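PDB 5E3B: macrodomain protein, which probably acts as a hydrolase that removes ADP-ribose from modified targets such as ADP-ribosylated thymidine in DNA. Local coordinates for residues V39-H44 / W98-I103; P65-A70 / V91-Y96. One frame throughout, in Å; residues are numbered along the deposited sequence. Where two conformers were deposited one is given.

How the interactions relate
Interactions 1 and 2 show two levels of one mixed sheet, a central strand pair and a helix on an outermost strand. Interaction 1 pairs two parallel strands near the centre of the chain; interaction 2 packs a helix onto the antiparallel outer strand 88-94, with the two contact centres about 9 Å apart. Along the chain, interaction 2 is nested within the loop that interaction 1 closes. The bonds Val91 N to Val99 O (2.8 Å) and Lys40 N to Tyr96 O (2.9 Å) probably join them, and Asn101 ND2 also donates to Pro67 O. A bound sodium ion lies about 14 Å from the side chain of Ile42.

Interaction 1 of 2, residues V39-H44 / W98-I103; sequences VKMIAH and WVANMI
His44 and Asn101 close the buried end of this strand pair with a bond between side chains. His44 NE2 donates to Asn101 OD1 at 2.8 Å, with OD1 near the plane of the imidazole. The two side chains run alongside one another in the same direction, with imidazole and amide planes 82° apart. His44 CG sits between the backbone N and carbonyl carbon (chi1 70°), which swings the ring over strand 98-103, where NE2 also meets Val99 CG1 at 3.8 Å. Asn101 ND2 is satisfied by Gln89 and Pro67, so both ends of the amide are held and its rotation is fixed.

On the other face, Ala43 CB packs against Ala100 CB (4.1 Å) and Met102 CE (4.0 Å). Met41 and Met102 on this face touch helix 119-136 through Val129. Between the faces, five backbone bonds zip the strands, among them Ala100 N to Ile42 O at 2.8 Å.

Toward Val39 the contact loosens and becomes partly exposed: Val39 CG1 comes obliquely to the six-membered ring of Trp98, 3.9 Å from CE3, and the Lys40 side chain turns away to Gly38. Parallel neighbouring strands, with helices packed on both faces of the mixed sheet, are characteristic of the three-layer alpha/beta/alpha macrodomain fold.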
loop_
_atom_site.group_PDB
_atom_site.type_symbol
_atom_site.label_atom_id
_atom_site.label_comp_id
_atom_site.label_asym_id
_atom_site.label_seq_id
_atom_site.Cartn_x
_atom_site.Cartn_y
_atom_site.Cartn_z
ATOM N N VAL A 39 -0.709 13.379 -9.080
ATOM C CA VAL A 39 0.110 12.188 -8.817
ATOM C C VAL A 39 -0.778 11.294 -7.990
ATOM O O VAL A 39 -1.452 11.762 -7.052
ATOM C CB VAL A 39 1.401 12.540 -8.069
ATOM C CG1 VAL A 39 2.179 11.294 -7.743
ATOM C CG2 VAL A 39 2.244 13.510 -8.931
ATOM N N LYS A 40 -0.718 10.034 -8.316
ATOM C CA LYS A 40 -1.474 8.958 -7.616
ATOM C C LYS A 40 -0.499 7.952 -7.025
ATOM O O LYS A 40 0.457 7.504 -7.707
ATOM C CB LYS A 40 -2.376 8.266 -8.613
ATOM C CG LYS A 40 -3.491 9.220 -9.049
ATOM C CD LYS A 40 -4.149 8.811 -10.349
ATOM C CE LYS A 40 -3.381 9.197 -11.617
ATOM N NZ LYS A 40 -3.461 10.614 -12.080
ATOM N N MET A 41 -0.813 7.498 -5.789
ATOM C CA MET A 41 -0.008 6.490 -5.132
ATOM C C MET A 41 -0.934 5.422 -4.650
ATOM O O MET A 41 -1.838 5.684 -3.885
ATOM C CB MET A 41 0.801 7.040 -3.991
ATOM C CG MET A 41 1.673 6.010 -3.393
ATOM S SD MET A 41 2.592 6.637 -2.001
ATOM C CE MET A 41 3.717 7.755 -2.747
ATOM N N ILE A 42 -0.653 4.200 -5.116
ATOM C CA ILE A 42 -1.451 3.018 -4.772
ATOM C C ILE A 42 -0.697 2.244 -3.708
ATOM O O ILE A 42 0.373 1.735 -3.988
ATOM C CB ILE A 42 -1.677 2.194 -6.011
ATOM C CG1 ILE A 42 -2.363 3.032 -7.109
ATOM C CG2 ILE A 42 -2.413 0.932 -5.710
ATOM C CD1 ILE A 42 -2.087 2.457 -8.435
ATOM N N ALA A 43 -1.240 2.139 -2.494
ATOM C CA ALA A 43 -0.531 1.552 -1.378
ATOM C C ALA A 43 -1.228 0.302 -0.956
ATOM O O ALA A 43 -2.485 0.273 -0.865
ATOM C CB ALA A 43 -0.537 2.514 -0.183
ATOM N N HIS A 44 -0.444 -0.753 -0.717
ATOM C CA HIS A 44 -1.015 -2.031 -0.359
ATOM C C HIS A 44 -0.072 -2.803 0.540
ATOM O O HIS A 44 1.132 -2.579 0.589
ATOM C CB HIS A 44 -1.420 -2.781 -1.638
ATOM C CG HIS A 44 -0.222 -3.240 -2.437
ATOM N ND1 HIS A 44 0.084 -4.565 -2.654
ATOM C CD2 HIS A 44 0.781 -2.532 -3.013
ATOM C CE1 HIS A 44 1.216 -4.673 -3.308
ATOM N NE2 HIS A 44 1.679 -3.465 -3.525
ATOM N N TRP A 98 2.560 5.792 -8.816
ATOM C CA TRP A 98 3.478 5.020 -8.054
ATOM C C TRP A 98 2.675 3.934 -7.305
ATOM O O TRP A 98 1.537 4.142 -6.979
ATOM C CB TRP A 98 4.173 5.850 -6.986
ATOM C CG TRP A 98 5.505 6.493 -7.423
ATOM C CD1 TRP A 98 6.753 5.990 -7.202
ATOM C CD2 TRP A 98 5.683 7.640 -8.164
ATOM N NE1 TRP A 98 7.713 6.758 -7.740
ATOM C CE2 TRP A 98 7.071 7.807 -8.337
ATOM C CE3 TRP A 98 4.808 8.574 -8.677
ATOM C CZ2 TRP A 98 7.642 8.884 -9.038
ATOM C CZ3 TRP A 98 5.322 9.594 -9.374
ATOM C CH2 TRP A 98 6.762 9.752 -9.565
ATOM N N VAL A 99 3.300 2.803 -7.150
ATOM C CA VAL A 99 2.846 1.724 -6.213
ATOM C C VAL A 99 3.752 1.687 -5.002
ATOM O O VAL A 99 4.999 1.599 -5.131
ATOM C CB VAL A 99 2.793 0.375 -6.936
ATOM C CG1 VAL A 99 2.404 -0.735 -6.004
ATOM C CG2 VAL A 99 1.809 0.485 -8.102
ATOM N N ALA A 100 3.145 1.639 -3.801
ATOM C CA ALA A 100 3.870 1.563 -2.565
ATOM C C ALA A 100 3.657 0.170 -2.005
ATOM O O ALA A 100 2.557 -0.201 -1.573
ATOM C CB ALA A 100 3.333 2.605 -1.516
ATOM N N ASN A 101 4.698 -0.646 -2.090
ATOM C CA ASN A 101 4.693 -1.958 -1.526
ATOM C C ASN A 101 5.100 -1.857 -0.026
ATOM O O ASN A 101 6.257 -1.579 0.304
ATOM C CB ASN A 101 5.700 -2.881 -2.211
ATOM C CG ASN A 101 5.453 -3.161 -3.693
ATOM O OD1 ASN A 101 4.357 -3.135 -4.223
ATOM N ND2 ASN A 101 6.580 -3.399 -4.388
ATOM N N MET A 102 4.109 -1.980 0.843
ATOM C CA MET A 102 4.260 -1.791 2.302
ATOM C C MET A 102 4.482 -3.167 2.945
ATOM O O MET A 102 3.618 -4.020 2.803
ATOM C CB MET A 102 3.044 -1.199 2.942
ATOM C CG MET A 102 2.671 0.164 2.379
ATOM S SD MET A 102 1.312 1.002 3.284
ATOM C CE MET A 102 -0.023 -0.010 2.825
ATOM N N ILE A 103 5.535 -3.322 3.714
ATOM C CA ILE A 103 5.728 -4.623 4.399
ATOM C C ILE A 103 4.968 -4.550 5.705
ATOM O O ILE A 103 5.502 -4.018 6.729
ATOM C CB ILE A 103 7.231 -4.932 4.592
ATOM C CG1 ILE A 103 8.043 -4.878 3.293
ATOM C CG2 ILE A 103 7.324 -6.319 5.239
ATOM C CD1 ILE A 103 7.470 -5.674 2.126
#

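Interaction 2 of 2, residues P65-A70 / V91-Y96; sequences PQPEAA and VQVEPY
Water 1 is gripped from both segments, lying 2.7 Å from Val93 O and 2.9 Å from Gln66 OE1, and so spans helix and strand at the outer margin of the contact. Acceptors around it outnumber its protons, so the two bonds need not both be complete at once. The Gln66 chain folds at its second torsion (chi2 87°), which turns OE1 back toward the water.

Behind this bridge the contact is apolar. With chi1 at -177°, Val91 sets CG1 across from its amide nitrogen, and the two methyls diverge: CG1 rests on Gln66 CB at 3.7 Å, while CG2 meets Ala70 CB at 3.6 Å, one helical turn further on. Val93 turns CG1 onto the Pro67 ring, touching CG at 3.6 Å and CD at 3.7 Å, the two side chains crossing at about a right angle. Pro67 is also covered by Val99 and Trp52. Val93 and Glu94 both face Val97, a classic beta bulge, and Glu94 O accepts from Gln92 NE2 at 3.2 Å.

With no direct hydrogen bond between the segments, helix 66-76 is held to the outer strand by apolar side chains, and the polar link runs through a water at the exposed margin; the contact therefore rests mainly on burial of methyls and the proline ring.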
loop_
_atom_site.group_PDB
_atom_site.type_symbol
_atom_site.label_atom_id
_atom_site.label_comp_id
_atom_site.label_asym_id
_atom_site.label_seq_id
_atom_site.Cartn_x
_atom_site.Cartn_y
_atom_site.Cartn_z
ATOM N N PRO A 65 4.336 -4.826 -14.567
ATOM C CA PRO A 65 5.274 -5.824 -14.097
ATOM C C PRO A 65 6.279 -5.301 -12.984
ATOM O O PRO A 65 6.826 -6.096 -12.206
ATOM C CB PRO A 65 6.042 -6.127 -15.434
ATOM C CG PRO A 65 6.020 -4.838 -16.134
ATOM C CD PRO A 65 4.686 -4.292 -15.920
ATOM N N GLN A 66 6.461 -4.002 -12.957
ATOM C CA GLN A 66 7.514 -3.390 -12.117
ATOM C C GLN A 66 7.350 -3.652 -10.609
ATOM O O GLN A 66 8.330 -3.938 -9.918
ATOM C CB GLN A 66 7.794 -1.944 -12.360
ATOM C CG GLN A 66 8.333 -1.641 -13.746
ATOM C CD GLN A 66 7.190 -1.426 -14.755
ATOM O OE1 GLN A 66 6.029 -1.619 -14.467
ATOM N NE2 GLN A 66 7.576 -1.104 -16.016
ATOM N N PRO A 67 6.137 -3.464 -10.037
ATOM C CA PRO A 67 6.041 -3.651 -8.604
ATOM C C PRO A 67 6.418 -5.022 -8.085
ATOM O O PRO A 67 7.144 -5.146 -7.101
ATOM C CB PRO A 67 4.587 -3.254 -8.292
ATOM C CG PRO A 67 4.233 -2.347 -9.382
ATOM C CD PRO A 67 4.896 -2.943 -10.600
ATOM N N GLU A 68 5.939 -6.070 -8.766
ATOM C CA GLU A 68 6.308 -7.392 -8.404
ATOM C C GLU A 68 7.859 -7.678 -8.546
ATOM O O GLU A 68 8.456 -8.220 -7.645
ATOM C CB GLU A 68 5.490 -8.437 -9.204
ATOM C CG GLU A 68 5.876 -9.872 -8.920
ATOM C CD GLU A 68 5.124 -10.950 -9.687
ATOM O OE1 GLU A 68 4.194 -10.646 -10.475
ATOM O OE2 GLU A 68 5.508 -12.137 -9.516
ATOM N N ALA A 69 8.413 -7.274 -9.668
ATOM C CA ALA A 69 9.856 -7.424 -9.863
ATOM C C ALA A 69 10.626 -6.731 -8.794
ATOM O O ALA A 69 11.566 -7.363 -8.202
ATOM C CB ALA A 69 10.233 -6.879 -11.218
ATOM N N ALA A 70 10.217 -5.515 -8.491
ATOM C CA ALA A 70 10.893 -4.702 -7.415
ATOM C C ALA A 70 10.825 -5.416 -6.087
ATOM O O ALA A 70 11.811 -5.464 -5.286
ATOM C CB ALA A 70 10.308 -3.319 -7.365
ATOM N N VAL A 91 7.481 2.325 -6.267
ATOM C CA VAL A 91 7.769 1.841 -7.568
ATOM C C VAL A 91 6.979 2.635 -8.615
ATOM O O VAL A 91 5.746 2.619 -8.617
ATOM C CB VAL A 91 7.404 0.308 -7.772
ATOM C CG1 VAL A 91 7.811 -0.147 -9.166
ATOM C CG2 VAL A 91 8.053 -0.542 -6.677
ATOM N N GLN A 92 7.656 3.382 -9.495
ATOM C CA GLN A 92 7.005 4.231 -10.481
ATOM C C GLN A 92 6.516 3.336 -11.612
ATOM O O GLN A 92 7.261 2.544 -12.176
ATOM C CB GLN A 92 7.924 5.386 -10.970
ATOM C CG GLN A 92 7.119 6.389 -11.770
ATOM C CD GLN A 92 7.943 7.597 -12.217
ATOM O OE1 GLN A 92 9.174 7.621 -11.966
ATOM N NE2 GLN A 92 7.297 8.554 -12.897
ATOM N N VAL A 93 5.205 3.465 -11.938
ATOM C CA VAL A 93 4.586 2.611 -12.959
ATOM C C VAL A 93 4.028 3.391 -14.148
ATOM O O VAL A 93 3.785 2.789 -15.207
ATOM C CB VAL A 93 3.513 1.662 -12.369
ATOM C CG1 VAL A 93 4.189 0.597 -11.523
ATOM C CG2 VAL A 93 2.429 2.415 -11.581
ATOM N N GLU A 94 3.751 4.667 -13.976
ATOM C CA GLU A 94 3.287 5.540 -15.043
ATOM C C GLU A 94 3.949 6.888 -14.799
ATOM O O GLU A 94 4.594 7.142 -13.753
ATOM C CB GLU A 94 1.752 5.682 -15.023
ATOM C CG GLU A 94 1.025 4.383 -15.179
ATOM C CD GLU A 94 1.027 3.810 -16.551
ATOM O OE1 GLU A 94 1.517 4.470 -17.509
ATOM O OE2 GLU A 94 0.520 2.666 -16.739
ATOM N N PRO A 95 3.756 7.863 -15.736
ATOM C CA PRO A 95 4.350 9.170 -15.490
ATOM C C PRO A 95 4.048 9.779 -14.112
ATOM O O PRO A 95 4.962 10.329 -13.497
ATOM C CB PRO A 95 3.734 10.051 -16.631
ATOM C CG PRO A 95 3.580 9.097 -17.676
ATOM C CD PRO A 95 3.129 7.775 -17.060
ATOM N N TYR A 96 2.769 9.649 -13.659
ATOM C CA TYR A 96 2.391 10.210 -12.362
ATOM C C TYR A 96 1.645 9.165 -11.561
ATOM O O TYR A 96 0.761 9.551 -10.771
ATOM C CB TYR A 96 1.571 11.446 -12.593
ATOM C CG TYR A 96 2.384 12.479 -13.418
ATOM C CD1 TYR A 96 3.439 13.122 -12.821
ATOM C CD2 TYR A 96 2.069 12.725 -14.763
ATOM C CE1 TYR A 96 4.272 13.995 -13.524
ATOM C CE2 TYR A 96 2.835 13.660 -15.509
ATOM C CZ TYR A 96 3.929 14.282 -14.870
ATOM O OH TYR A 96 4.735 15.198 -15.527
HETATM O O HOH W 1 4.753 0.412 -16.145
#